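Local coordinates for protein HepC.19480.a.B1 (Helicobacter pylori, PDB 6MTZ) that is of unknown function but is probably a phosphoesterase of the DHH family, at residues 273-276 / 277-281; 51-54 / 55-59; 149-152 / 153-157; 72-76 / 77-81. One frame throughout, in Å; residues are numbered along the deposited sequence.

Contact 1. Residues 273-276 / 277-281; sequences GGIS and VLANL
Ile-275 and Ala-279 make the N-terminal turn of helix 276-285, at the point where the loop after strand 264-270 becomes helical. Ile-275 is the N-cap residue. Its carbonyl O accepts from Ala-279 N at 2.7 Å, a short and fairly straight bond (N-H...O 165°), and Ala-279 CB lies only 3.1 Å from that same Ile-275 O. A side chain that stops at CB lets Ala-279 sit close to Tyr-292 of strand 291-295 and Arg-304 of strand 300-305. The packed side continues with Ile-275 CD1, which reaches Ala-279 CB at 4.4 Å; Ile-275 touches the same tyrosine and arginine. Leu-278, buried too, has CG anti to its backbone N (chi1 177°) and lies against Tyr-292 and against Thr-247 of helix 238-251. Branched aliphatic residues fit here because they fill the joint between the helix and the sheet.

The other side of the turn is looser and exposed. Ser-276, Val-277 and Asn-280 lie there, and the second helical bond runs from Asn-280 N to Ser-276 O at 3.0 Å. Ser-276 OG is hydrogen-bonded to Arg-304, so the small polar side chain joins the helix start to the sheet. Ile-275 brings no polar side chain to cap the first amides, and a water takes up one of them: it accepts from Leu-278 N at 3.0 Å and donates to Gly-274 O.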
ATOM      1  N   GLY A 273      -4.832  -7.185  11.758  1.00 35.06           N
ATOM      2  CA  GLY A 273      -6.187  -6.978  12.276  1.00 45.30           C
ATOM      3  C   GLY A 273      -6.809  -8.267  12.809  1.00 55.75           C
ATOM      4  O   GLY A 273      -6.364  -8.795  13.832  1.00 50.76           O
ATOM      5  N   GLY A 274      -7.855  -8.745  12.135  1.00 61.03           N
ATOM      6  CA  GLY A 274      -8.522  -9.978  12.524  1.00 60.74           C
ATOM      7  C   GLY A 274      -7.801 -11.186  11.964  1.00 60.29           C
ATOM      8  O   GLY A 274      -7.766 -11.383  10.747  1.00 58.30           O
ATOM      9  N   ILE A 275      -7.228 -12.012  12.837  1.00 50.52           N
ATOM     10  CA  ILE A 275      -6.215 -12.964  12.413  1.00 31.38           C
ATOM     11  C   ILE A 275      -6.650 -14.413  12.607  1.00 43.82           C
ATOM     12  O   ILE A 275      -5.842 -15.324  12.408  1.00 41.64           O
ATOM     13  CB  ILE A 275      -4.883 -12.698  13.141  1.00 43.80           C
ATOM     14  CG1 ILE A 275      -5.023 -13.030  14.623  1.00 37.11           C
ATOM     15  CG2 ILE A 275      -4.451 -11.229  12.970  1.00 47.23           C
ATOM     16  CD1 ILE A 275      -3.700 -13.237  15.291  1.00 40.39           C
ATOM     17  N   SER A 276      -7.909 -14.661  12.980  1.00 41.27           N
ATOM     18  CA  SER A 276      -8.307 -16.036  13.283  1.00 48.06           C
ATOM     19  C   SER A 276      -8.135 -16.948  12.064  1.00 38.74           C
ATOM     20  O   SER A 276      -7.379 -17.923  12.107  1.00 38.97           O
ATOM     21  CB  SER A 276      -9.741 -16.074  13.812  1.00 52.60           C
ATOM     22  OG  SER A 276      -9.791 -15.560  15.132  1.00 51.99           O
ATOM     23  N   VAL A 277      -8.787 -16.617  10.951  1.00 39.77           N
ATOM     24  CA  VAL A 277      -8.655 -17.437   9.748  1.00 51.57           C
ATOM     25  C   VAL A 277      -7.205 -17.461   9.280  1.00 49.12           C
ATOM     26  O   VAL A 277      -6.651 -18.519   8.958  1.00 40.51           O
ATOM     27  CB  VAL A 277      -9.590 -16.927   8.638  1.00 52.08           C
ATOM     28  CG1 VAL A 277      -9.621 -17.930   7.453  1.00 45.51           C
ATOM     29  CG2 VAL A 277     -10.992 -16.665   9.194  1.00 48.65           C
ATOM     30  N   LEU A 278      -6.564 -16.289   9.262  1.00 43.56           N
ATOM     31  CA  LEU A 278      -5.200 -16.186   8.754  1.00 42.30           C
ATOM     32  C   LEU A 278      -4.245 -17.060   9.555  1.00 35.07           C
ATOM     33  O   LEU A 278      -3.494 -17.866   8.992  1.00 37.40           O
ATOM     34  CB  LEU A 278      -4.741 -14.725   8.799  1.00 42.18           C
ATOM     35  CG  LEU A 278      -3.295 -14.535   8.350  1.00 36.50           C
ATOM     36  CD1 LEU A 278      -3.230 -14.590   6.833  1.00 44.42           C
ATOM     37  CD2 LEU A 278      -2.720 -13.248   8.874  1.00 56.08           C
ATOM     38  N   ALA A 279      -4.240 -16.888  10.878  1.00 36.05           N
ATOM     39  CA  ALA A 279      -3.282 -17.594  11.719  1.00 37.53           C
ATOM     40  C   ALA A 279      -3.561 -19.092  11.730  1.00 38.33           C
ATOM     41  O   ALA A 279      -2.626 -19.899  11.698  1.00 38.39           O
ATOM     42  CB  ALA A 279      -3.313 -17.024  13.138  1.00 33.94           C
ATOM     43  N   ASN A 280      -4.836 -19.483  11.761  1.00 38.29           N
ATOM     44  CA  ASN A 280      -5.160 -20.904  11.709  1.00 41.94           C
ATOM     45  C   ASN A 280      -4.583 -21.543  10.450  1.00 48.32           C
ATOM     46  O   ASN A 280      -3.982 -22.621  10.512  1.00 46.80           O
ATOM     47  CB  ASN A 280      -6.674 -21.109  11.776  1.00 49.95           C
ATOM     48  CG  ASN A 280      -7.060 -22.575  11.983  1.00 60.56           C
ATOM     49  OD1 ASN A 280      -7.011 -23.079  13.102  1.00 63.02           O
ATOM     50  ND2 ASN A 280      -7.441 -23.260  10.904  1.00 55.66           N
ATOM     51  N   LEU A 281      -4.726 -20.875   9.303  1.00 45.30           N
ATOM     52  CA  LEU A 281      -4.178 -21.407   8.058  1.00 43.43           C
ATOM     53  C   LEU A 281      -2.652 -21.376   8.057  1.00 55.37           C
ATOM     54  O   LEU A 281      -2.013 -22.329   7.600  1.00 43.88           O
ATOM     55  CB  LEU A 281      -4.730 -20.620   6.871  1.00 43.63           C
ATOM     56  CG  LEU A 281      -4.317 -21.085   5.485  1.00 45.62           C
ATOM     57  CD1 LEU A 281      -4.695 -22.570   5.275  1.00 49.32           C
ATOM     58  CD2 LEU A 281      -4.994 -20.197   4.457  1.00 46.82           C
TER
HETATM   59  O   HOH W   1      -7.899 -13.609   9.557  1.00 41.78           O

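Contact 2. Residues 51-54 / 55-59; sequences YEIL and NAIAQ
Tyr-51 O accepts from Asn-55 N at 2.9 Å, one of four successive i to i+4 bonds in this part of helix 43-59. Ala-56 N bonds to Glu-52 O at 2.9 Å, Ile-57 N to Ile-53 O at 3.0 Å and Ala-58 N to Leu-54 O at 3.0 Å.

Side chains one turn apart follow the same spacing. On the buried face Ile-53 CG2 meets Ile-57 CD1 at 4.2 Å, while Ile-57 CG1, anti to its own carbonyl carbon (chi1 -72°), passes 3.4 Å from Ile-53 O. Both isoleucines rest on Tyr-12 and Ile-67 of the parallel sheet, where bulky aliphatic groups are at home. The small Ala-56 lets Tyr-12 and Tyr-38 come close to the helix.

On the exposed face Tyr-51 and Asn-55 lie side by side and point the same way, with ring and amide planes 74° apart. Glu-52 forms a salt bridge to Arg-49, one turn earlier.

The chemistry thus differs round the helix: Ile-53 and Ile-57 are buried against the sheet, Leu-54 and Tyr-51 meet Tyr-81 of the neighbouring helix 76-85, and the main-chain bonds satisfy the amides in between. The helix is amphipathic, as suits one layer of an alpha/beta domain.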
ATOM      1  N   TYR A  51      12.406   9.144   2.935  1.00 42.23           N
ATOM      2  CA  TYR A  51      13.673   8.583   3.385  1.00 47.56           C
ATOM      3  C   TYR A  51      14.021   7.327   2.598  1.00 42.63           C
ATOM      4  O   TYR A  51      15.160   7.159   2.148  1.00 41.20           O
ATOM      5  CB  TYR A  51      13.611   8.291   4.885  1.00 53.73           C
ATOM      6  CG  TYR A  51      14.844   7.617   5.430  1.00 63.97           C
ATOM      7  CD1 TYR A  51      15.932   8.364   5.866  1.00 68.42           C
ATOM      8  CD2 TYR A  51      14.923   6.227   5.514  1.00 67.67           C
ATOM      9  CE1 TYR A  51      17.070   7.746   6.371  1.00 71.69           C
ATOM     10  CE2 TYR A  51      16.054   5.602   6.015  1.00 68.93           C
ATOM     11  CZ  TYR A  51      17.123   6.366   6.442  1.00 68.33           C
ATOM     12  OH  TYR A  51      18.247   5.750   6.944  1.00 73.81           O
ATOM     13  N   GLU A  52      13.053   6.419   2.445  1.00 45.93           N
ATOM     14  CA  GLU A  52      13.265   5.205   1.660  1.00 46.26           C
ATOM     15  C   GLU A  52      13.750   5.520   0.254  1.00 42.28           C
ATOM     16  O   GLU A  52      14.647   4.852  -0.270  1.00 52.40           O
ATOM     17  CB  GLU A  52      11.963   4.416   1.551  1.00 50.04           C
ATOM     18  CG  GLU A  52      11.673   3.435   2.636  1.00 49.42           C
ATOM     19  CD  GLU A  52      10.327   2.770   2.389  1.00 56.07           C
ATOM     20  OE1 GLU A  52       9.422   2.928   3.233  1.00 63.79           O
ATOM     21  OE2 GLU A  52      10.163   2.118   1.339  1.00 45.57           O
ATOM     22  N   ILE A  53      13.131   6.513  -0.389  1.00 42.03           N
ATOM     23  CA  ILE A  53      13.465   6.844  -1.772  1.00 38.17           C
ATOM     24  C   ILE A  53      14.877   7.412  -1.864  1.00 37.78           C
ATOM     25  O   ILE A  53      15.677   6.985  -2.706  1.00 46.55           O
ATOM     26  CB  ILE A  53      12.412   7.807  -2.354  1.00 43.01           C
ATOM     27  CG1 ILE A  53      11.138   7.029  -2.693  1.00 36.76           C
ATOM     28  CG2 ILE A  53      12.951   8.531  -3.583  1.00 45.27           C
ATOM     29  CD1 ILE A  53       9.934   7.884  -2.991  1.00 29.96           C
ATOM     30  N   LEU A  54      15.219   8.357  -0.980  1.00 45.12           N
ATOM     31  CA  LEU A  54      16.562   8.932  -1.000  1.00 40.82           C
ATOM     32  C   LEU A  54      17.612   7.883  -0.658  1.00 47.75           C
ATOM     33  O   LEU A  54      18.730   7.910  -1.191  1.00 52.23           O
ATOM     34  CB  LEU A  54      16.650  10.109  -0.029  1.00 49.58           C
ATOM     35  CG  LEU A  54      15.809  11.352  -0.329  1.00 56.69           C
ATOM     36  CD1 LEU A  54      15.773  12.279   0.870  1.00 55.86           C
ATOM     37  CD2 LEU A  54      16.363  12.074  -1.526  1.00 56.26           C
ATOM     38  N   ASN A  55      17.271   6.949   0.233  1.00 46.29           N
ATOM     39  CA  ASN A  55      18.194   5.868   0.566  1.00 46.09           C
ATOM     40  C   ASN A  55      18.439   4.986  -0.648  1.00 46.99           C
ATOM     41  O   ASN A  55      19.588   4.677  -0.983  1.00 47.12           O
ATOM     42  CB  ASN A  55      17.636   5.047   1.729  1.00 50.38           C
ATOM     43  CG  ASN A  55      18.657   4.113   2.336  1.00 65.98           C
ATOM     44  OD1 ASN A  55      19.717   3.860   1.759  1.00 76.38           O
ATOM     45  ND2 ASN A  55      18.341   3.587   3.516  1.00 71.44           N
ATOM     46  N   ALA A  56      17.364   4.579  -1.331  1.00 42.29           N
ATOM     47  CA  ALA A  56      17.515   3.760  -2.529  1.00 49.07           C
ATOM     48  C   ALA A  56      18.350   4.472  -3.592  1.00 55.36           C
ATOM     49  O   ALA A  56      19.165   3.842  -4.275  1.00 51.24           O
ATOM     50  CB  ALA A  56      16.141   3.382  -3.085  1.00 40.90           C
ATOM     51  N   ILE A  57      18.172   5.787  -3.740  1.00 54.32           N
ATOM     52  CA  ILE A  57      18.926   6.515  -4.757  1.00 48.36           C
ATOM     53  C   ILE A  57      20.403   6.582  -4.382  1.00 49.68           C
ATOM     54  O   ILE A  57      21.279   6.435  -5.242  1.00 56.88           O
ATOM     55  CB  ILE A  57      18.315   7.915  -4.983  1.00 44.47           C
ATOM     56  CG1 ILE A  57      16.985   7.795  -5.722  1.00 46.13           C
ATOM     57  CG2 ILE A  57      19.269   8.812  -5.770  1.00 51.92           C
ATOM     58  CD1 ILE A  57      16.349   9.118  -6.047  1.00 54.57           C
ATOM     59  N   ALA A  58      20.705   6.767  -3.091  1.00 55.18           N
ATOM     60  CA  ALA A  58      22.098   6.766  -2.642  1.00 61.01           C
ATOM     61  C   ALA A  58      22.793   5.443  -2.931  1.00 64.12           C
ATOM     62  O   ALA A  58      24.009   5.419  -3.152  1.00 69.04           O
ATOM     63  CB  ALA A  58      22.180   7.069  -1.143  1.00 55.25           C
ATOM     64  N   GLN A  59      22.050   4.339  -2.928  1.00 64.38           N
ATOM     65  CA  GLN A  59      22.634   3.017  -3.102  1.00 70.17           C
ATOM     66  C   GLN A  59      22.576   2.512  -4.537  1.00 67.34           C
ATOM     67  O   GLN A  59      23.172   1.469  -4.831  1.00 64.59           O
ATOM     68  CB  GLN A  59      21.937   2.013  -2.177  1.00 71.41           C
ATOM     69  CG  GLN A  59      22.018   2.392  -0.710  1.00 75.21           C
ATOM     70  CD  GLN A  59      21.979   1.189   0.203  1.00 81.33           C
ATOM     71  OE1 GLN A  59      21.132   1.100   1.089  1.00 84.71           O
ATOM     72  NE2 GLN A  59      22.904   0.254  -0.006  1.00 83.93           N
TER

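Contact 3. Residues 149-152 / 153-157; sequences EPLV and EMVNS. With EDO (1,2-ethanediol), chain C.
Leu-151 meets two residues of the next turn of helix 145-159. Its CG lies 4.3 Å from Met-154 CE, and its CD2 lies 4.2 Å from Val-155 CG2. Met-154 gets there by a bend at the end of its chain (chi3 83°) that turns CE back toward the leucine. Flexible thioether and branched methyls suit this buried face, since they mould themselves to one another without polar demands.

The backbone sets this spacing. Val-155 N donates to Leu-151 O at 3.1 Å in an almost straight bond (N-H...O 175°), and Met-154 N donates to Pro-150 O at 2.9 Å. Pro-150 has no amide hydrogen, and the helix is kinked where its N misses the bond to the preceding turn; its carbonyl serves the next turn as usual.

Farther out, other helices hold these side chains. Met-154 touches Leu-170 and Cys-174 of helix 168-180, whereas Val-152 and Val-155 pack on helices 19-29 and 125-136. Asn-156 OD1 accepts from Cys-124 N, a good use of an amide within a buried surface.

At the more open edge an ethanediol, probably from the crystallisation liquor, donates from its O1 to Glu-153 OE1 at 2.8 Å; the diol is also hydrogen-bonded to Glu-131. Val-152 CG1 lies 3.6 Å from C2 of the same diol. Glu-153 OE1 also forms a salt bridge with Lys-127. One carboxylate oxygen therefore holds a lysine and a hydroxyl together, and the nearby lysine would be expected to favour the ionised carboxylate.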
ATOM      1  N   GLU A 149      -6.697   7.458 -21.604  1.00 27.26           N
ATOM      2  CA  GLU A 149      -7.208   8.816 -21.425  1.00 22.31           C
ATOM      3  C   GLU A 149      -8.643   8.813 -20.900  1.00 24.31           C
ATOM      4  O   GLU A 149      -8.960   9.621 -20.019  1.00 30.16           O
ATOM      5  CB  GLU A 149      -7.088   9.631 -22.719  1.00 20.75           C
ATOM      6  CG  GLU A 149      -5.635   9.996 -23.018  1.00 34.65           C
ATOM      7  CD  GLU A 149      -5.466  10.871 -24.247  1.00 39.59           C
ATOM      8  OE1 GLU A 149      -6.479  11.217 -24.888  1.00 46.99           O
ATOM      9  OE2 GLU A 149      -4.309  11.212 -24.573  1.00 34.07           O
ATOM     10  N   PRO A 150      -9.535   7.938 -21.379  1.00 24.23           N
ATOM     11  CA  PRO A 150     -10.852   7.843 -20.725  1.00 26.51           C
ATOM     12  C   PRO A 150     -10.767   7.475 -19.251  1.00 25.84           C
ATOM     13  O   PRO A 150     -11.509   8.027 -18.425  1.00 26.68           O
ATOM     14  CB  PRO A 150     -11.555   6.754 -21.544  1.00 26.34           C
ATOM     15  CG  PRO A 150     -10.985   6.944 -22.904  1.00 33.61           C
ATOM     16  CD  PRO A 150      -9.520   7.173 -22.636  1.00 28.53           C
ATOM     17  N   LEU A 151      -9.881   6.549 -18.898  1.00 25.58           N
ATOM     18  CA  LEU A 151      -9.721   6.193 -17.490  1.00 24.76           C
ATOM     19  C   LEU A 151      -9.264   7.394 -16.675  1.00 23.39           C
ATOM     20  O   LEU A 151      -9.769   7.637 -15.572  1.00 26.58           O
ATOM     21  CB  LEU A 151      -8.742   5.023 -17.353  1.00 27.69           C
ATOM     22  CG  LEU A 151      -8.633   4.307 -15.991  1.00 33.72           C
ATOM     23  CD1 LEU A 151      -8.130   2.895 -16.177  1.00 32.21           C
ATOM     24  CD2 LEU A 151      -7.694   5.036 -15.047  1.00 34.75           C
ATOM     25  N   VAL A 152      -8.311   8.164 -17.208  1.00 24.27           N
ATOM     26  CA  VAL A 152      -7.846   9.358 -16.510  1.00 19.57           C
ATOM     27  C   VAL A 152      -8.995  10.332 -16.306  1.00 24.66           C
ATOM     28  O   VAL A 152      -9.209  10.841 -15.199  1.00 24.92           O
ATOM     29  CB  VAL A 152      -6.682  10.001 -17.279  1.00 27.80           C
ATOM     30  CG1 VAL A 152      -6.423  11.411 -16.759  1.00 22.64           C
ATOM     31  CG2 VAL A 152      -5.444   9.132 -17.139  1.00 31.26           C
ATOM     32  N   GLU A 153      -9.760  10.591 -17.370  1.00 23.51           N
ATOM     33  CA  GLU A 153     -10.859  11.543 -17.283  1.00 24.68           C
ATOM     34  C   GLU A 153     -11.922  11.074 -16.289  1.00 28.11           C
ATOM     35  O   GLU A 153     -12.498  11.885 -15.547  1.00 26.51           O
ATOM     36  CB  GLU A 153     -11.458  11.768 -18.673  1.00 23.95           C
ATOM     37  CG  GLU A 153     -12.450  12.937 -18.730  1.00 36.94           C
ATOM     38  CD  GLU A 153     -11.794  14.307 -18.480  1.00 41.97           C
ATOM     39  OE1 GLU A 153     -10.546  14.432 -18.568  1.00 30.69           O
ATOM     40  OE2 GLU A 153     -12.541  15.269 -18.193  1.00 35.92           O
ATOM     41  N   MET A 154     -12.181   9.764 -16.251  1.00 28.87           N
ATOM     42  CA  MET A 154     -13.128   9.204 -15.288  1.00 23.87           C
ATOM     43  C   MET A 154     -12.692   9.503 -13.860  1.00 27.57           C
ATOM     44  O   MET A 154     -13.476  10.008 -13.048  1.00 23.89           O
ATOM     45  CB  MET A 154     -13.251   7.689 -15.495  1.00 18.60           C
ATOM     46  CG  MET A 154     -13.911   6.959 -14.290  1.00 18.52           C
ATOM     47  SD  MET A 154     -13.551   5.186 -14.186  1.00 29.96           S
ATOM     48  CE  MET A 154     -11.954   5.175 -13.363  1.00 20.34           C
ATOM     49  N   VAL A 155     -11.435   9.200 -13.538  1.00 20.35           N
ATOM     50  CA  VAL A 155     -10.907   9.559 -12.229  1.00 27.23           C
ATOM     51  C   VAL A 155     -11.073  11.050 -11.983  1.00 21.37           C
ATOM     52  O   VAL A 155     -11.459  11.471 -10.884  1.00 21.86           O
ATOM     53  CB  VAL A 155      -9.435   9.127 -12.093  1.00 29.31           C
ATOM     54  CG1 VAL A 155      -8.836   9.682 -10.801  1.00 34.13           C
ATOM     55  CG2 VAL A 155      -9.324   7.611 -12.110  1.00 22.43           C
ATOM     56  N   ASN A 156     -10.812  11.875 -12.999  1.00 24.82           N
ATOM     57  CA  ASN A 156     -10.934  13.319 -12.793  1.00 18.88           C
ATOM     58  C   ASN A 156     -12.365  13.692 -12.423  1.00 33.66           C
ATOM     59  O   ASN A 156     -12.595  14.438 -11.463  1.00 29.35           O
ATOM     60  CB  ASN A 156     -10.481  14.095 -14.032  1.00 21.76           C
ATOM     61  CG  ASN A 156     -10.257  15.586 -13.731  1.00 29.30           C
ATOM     62  OD1 ASN A 156      -9.290  15.958 -13.060  1.00 29.40           O
ATOM     63  ND2 ASN A 156     -11.170  16.425 -14.188  1.00 25.62           N
ATOM     64  N   SER A 157     -13.350  13.137 -13.146  1.00 27.82           N
ATOM     65  CA  SER A 157     -14.736  13.535 -12.925  1.00 33.22           C
ATOM     66  C   SER A 157     -15.196  13.217 -11.506  1.00 36.52           C
ATOM     67  O   SER A 157     -15.895  14.019 -10.879  1.00 31.21           O
ATOM     68  CB  SER A 157     -15.658  12.855 -13.943  1.00 28.38           C
ATOM     69  OG  SER A 157     -15.377  13.266 -15.265  1.00 31.74           O
TER
HETATM   70  C1  EDO C 601      -7.478  12.614 -20.454  1.00 51.55           C
HETATM   71  O1  EDO C 601      -8.772  13.231 -20.426  1.00 54.42           O
HETATM   72  C2  EDO C 601      -6.475  13.469 -19.678  1.00 54.57           C
HETATM   73  O2  EDO C 601      -5.680  14.266 -20.563  1.00 48.44           O

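Contact 4. Residues 72-76 / 77-81; sequences LNLNL and NEAEY
The start of helix 76-85 is an asparagine-capped helix N terminus, reached by the loop that follows strand 64-70. Asn-75 is the N-cap: its OD1 accepts from Glu-78 N at 3.1 Å, with an N-H...O angle of 151°. The side chain can fold over the first turn because CG sits in the crowded position between backbone N and carbonyl carbon (chi1 39°). The short amide suits the task, since its oxygen reaches an amide that has no earlier helical carbonyl to bond. Asn-75 OD1 also rests 3.5 Å from Glu-78 CB, and the two side chains cross obliquely.

The main chain of Asn-75 takes part as well. Its O accepts from Ala-79 N at 3.0 Å, nearly along the C=O axis, and Glu-80 N bonds to Leu-76 O at 2.9 Å, so the helical pattern begins at once.

Beneath the cap, Leu-74 CB approaches Ala-79 CB at 4.4 Å. Leu-74 continues inward to Leu-100 and Val-46, while Ala-79, small enough to sit close, touches Trp-116, Phe-114 and Val-110. Glu-78 packs on Ile-50 of helix 43-59.

An apolar pair joining the residue before the cap to the fourth residue of the helix, beside an Asn cap, matches the positions of a hydrophobic staple, here a small one because its helical partner is alanine, placed at a strand-to-helix turn of a parallel alpha/beta domain.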
ATOM      1  N   LEU A  72      -0.054  14.223  -2.879  1.00 26.85           N
ATOM      2  CA  LEU A  72       0.332  14.429  -1.493  1.00 33.87           C
ATOM      3  C   LEU A  72       0.809  15.862  -1.352  1.00 28.60           C
ATOM      4  O   LEU A  72       1.436  16.403  -2.270  1.00 34.25           O
ATOM      5  CB  LEU A  72       1.441  13.464  -1.084  1.00 25.43           C
ATOM      6  CG  LEU A  72       1.119  11.969  -1.117  1.00 27.92           C
ATOM      7  CD1 LEU A  72       2.404  11.183  -1.291  1.00 27.86           C
ATOM      8  CD2 LEU A  72       0.406  11.524   0.157  1.00 30.99           C
ATOM      9  N   ASN A  73       0.508  16.490  -0.228  1.00 33.30           N
ATOM     10  CA  ASN A  73       1.124  17.776   0.049  1.00 35.06           C
ATOM     11  C   ASN A  73       2.157  17.589   1.142  1.00 40.18           C
ATOM     12  O   ASN A  73       1.972  16.776   2.052  1.00 44.28           O
ATOM     13  CB  ASN A  73       0.104  18.857   0.413  1.00 45.69           C
ATOM     14  CG  ASN A  73      -0.604  18.602   1.699  1.00 56.28           C
ATOM     15  OD1 ASN A  73      -1.120  17.511   1.933  1.00 51.76           O
ATOM     16  ND2 ASN A  73      -0.667  19.629   2.546  1.00 54.02           N
ATOM     17  N   LEU A  74       3.273  18.292   1.007  1.00 47.57           N
ATOM     18  CA  LEU A  74       4.353  18.247   1.976  1.00 41.44           C
ATOM     19  C   LEU A  74       4.293  19.504   2.825  1.00 48.81           C
ATOM     20  O   LEU A  74       3.897  20.574   2.348  1.00 48.04           O
ATOM     21  CB  LEU A  74       5.714  18.136   1.275  1.00 35.04           C
ATOM     22  CG  LEU A  74       5.877  17.045   0.200  1.00 32.67           C
ATOM     23  CD1 LEU A  74       7.238  17.147  -0.490  1.00 35.51           C
ATOM     24  CD2 LEU A  74       5.697  15.665   0.802  1.00 41.54           C
ATOM     25  N   ASN A  75       4.664  19.372   4.097  1.00 51.44           N
ATOM     26  CA  ASN A  75       4.875  20.586   4.864  1.00 58.87           C
ATOM     27  C   ASN A  75       6.227  21.181   4.496  1.00 55.83           C
ATOM     28  O   ASN A  75       7.048  20.547   3.823  1.00 49.90           O
ATOM     29  CB  ASN A  75       4.789  20.319   6.365  1.00 72.40           C
ATOM     30  CG  ASN A  75       5.418  19.007   6.758  1.00 74.51           C
ATOM     31  OD1 ASN A  75       6.632  18.826   6.649  1.00 71.98           O
ATOM     32  ND2 ASN A  75       4.592  18.080   7.230  1.00 71.82           N
ATOM     33  N   LEU A  76       6.449  22.422   4.936  1.00 58.36           N
ATOM     34  CA  LEU A  76       7.662  23.140   4.552  1.00 59.46           C
ATOM     35  C   LEU A  76       8.906  22.354   4.928  1.00 62.11           C
ATOM     36  O   LEU A  76       9.890  22.331   4.179  1.00 64.88           O
ATOM     37  CB  LEU A  76       7.694  24.519   5.210  1.00 64.90           C
ATOM     38  CG  LEU A  76       6.844  25.636   4.600  1.00 71.15           C
ATOM     39  CD1 LEU A  76       6.950  26.898   5.445  1.00 64.96           C
ATOM     40  CD2 LEU A  76       7.269  25.918   3.159  1.00 73.22           C
ATOM     41  N   ASN A  77       8.870  21.689   6.077  1.00 66.62           N
ATOM     42  CA  ASN A  77      10.055  20.998   6.559  1.00 72.14           C
ATOM     43  C   ASN A  77      10.402  19.806   5.676  1.00 61.46           C
ATOM     44  O   ASN A  77      11.581  19.571   5.387  1.00 61.32           O
ATOM     45  CB  ASN A  77       9.841  20.556   8.003  1.00 80.81           C
ATOM     46  CG  ASN A  77      11.093  20.011   8.626  1.00 80.94           C
ATOM     47  OD1 ASN A  77      11.871  20.753   9.229  1.00 83.66           O
ATOM     48  ND2 ASN A  77      11.309  18.709   8.477  1.00 75.66           N
ATOM     49  N   GLU A  78       9.394  19.044   5.238  1.00 62.39           N
ATOM     50  CA  GLU A  78       9.664  17.899   4.370  1.00 60.49           C
ATOM     51  C   GLU A  78      10.084  18.338   2.973  1.00 56.56           C
ATOM     52  O   GLU A  78      10.929  17.688   2.345  1.00 57.67           O
ATOM     53  CB  GLU A  78       8.445  16.984   4.293  1.00 67.04           C
ATOM     54  CG  GLU A  78       8.497  15.837   5.288  1.00 76.27           C
ATOM     55  CD  GLU A  78       9.740  14.972   5.122  1.00 69.62           C
ATOM     56  OE1 GLU A  78      10.035  14.574   3.978  1.00 66.59           O
ATOM     57  OE2 GLU A  78      10.424  14.692   6.130  1.00 68.22           O
ATOM     58  N   ALA A  79       9.499  19.423   2.459  1.00 52.01           N
ATOM     59  CA  ALA A  79       9.943  19.952   1.171  1.00 56.16           C
ATOM     60  C   ALA A  79      11.379  20.454   1.253  1.00 54.74           C
ATOM     61  O   ALA A  79      12.179  20.215   0.342  1.00 52.12           O
ATOM     62  CB  ALA A  79       9.007  21.066   0.698  1.00 44.20           C
ATOM     63  N   GLU A  80      11.727  21.133   2.353  1.00 53.56           N
ATOM     64  CA  GLU A  80      13.107  21.557   2.567  1.00 58.82           C
ATOM     65  C   GLU A  80      14.041  20.359   2.643  1.00 59.14           C
ATOM     66  O   GLU A  80      15.122  20.360   2.041  1.00 55.25           O
ATOM     67  CB  GLU A  80      13.222  22.390   3.847  1.00 61.50           C
ATOM     68  CG  GLU A  80      13.051  23.895   3.662  1.00 76.50           C
ATOM     69  CD  GLU A  80      14.093  24.502   2.732  1.00 84.18           C
ATOM     70  OE1 GLU A  80      15.153  23.874   2.517  1.00 84.85           O
ATOM     71  OE2 GLU A  80      13.847  25.610   2.210  1.00 84.82           O
ATOM     72  N   TYR A  81      13.646  19.333   3.401  1.00 60.42           N
ATOM     73  CA  TYR A  81      14.496  18.156   3.560  1.00 67.45           C
ATOM     74  C   TYR A  81      14.763  17.495   2.219  1.00 60.00           C
ATOM     75  O   TYR A  81      15.900  17.114   1.917  1.00 59.05           O
ATOM     76  CB  TYR A  81      13.842  17.167   4.526  1.00 70.28           C
ATOM     77  CG  TYR A  81      14.551  15.830   4.649  1.00 72.47           C
ATOM     78  CD1 TYR A  81      15.658  15.677   5.482  1.00 69.21           C
ATOM     79  CD2 TYR A  81      14.101  14.717   3.952  1.00 72.60           C
ATOM     80  CE1 TYR A  81      16.301  14.453   5.603  1.00 68.07           C
ATOM     81  CE2 TYR A  81      14.738  13.490   4.068  1.00 75.38           C
ATOM     82  CZ  TYR A  81      15.837  13.365   4.895  1.00 74.25           C
ATOM     83  OH  TYR A  81      16.467  12.144   5.009  1.00 73.48           O
TER

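How the contacts relate
Along the chain the four contacts follow in series, contact 2, contact 4, contact 3 and contact 1; each lies within one continuous stretch, and none nests in or crosses another. Contact 2 is mid-to-late helix 43-59, and contact 4 turns the loop after strand 64-70 into helix 76-85. These two neighbours, centres about 17 Å apart, touch where Leu-54 CD1 meets Tyr-81 CE2 at 3.6 Å, joining both helices beside the five-stranded parallel sheet. Contact 3 belongs to the helices that follow that sheet, its nearest atoms about 13 Å from contact 4. Contact 1 starts a helix against the mixed sheet, across the chain's centre from the rest.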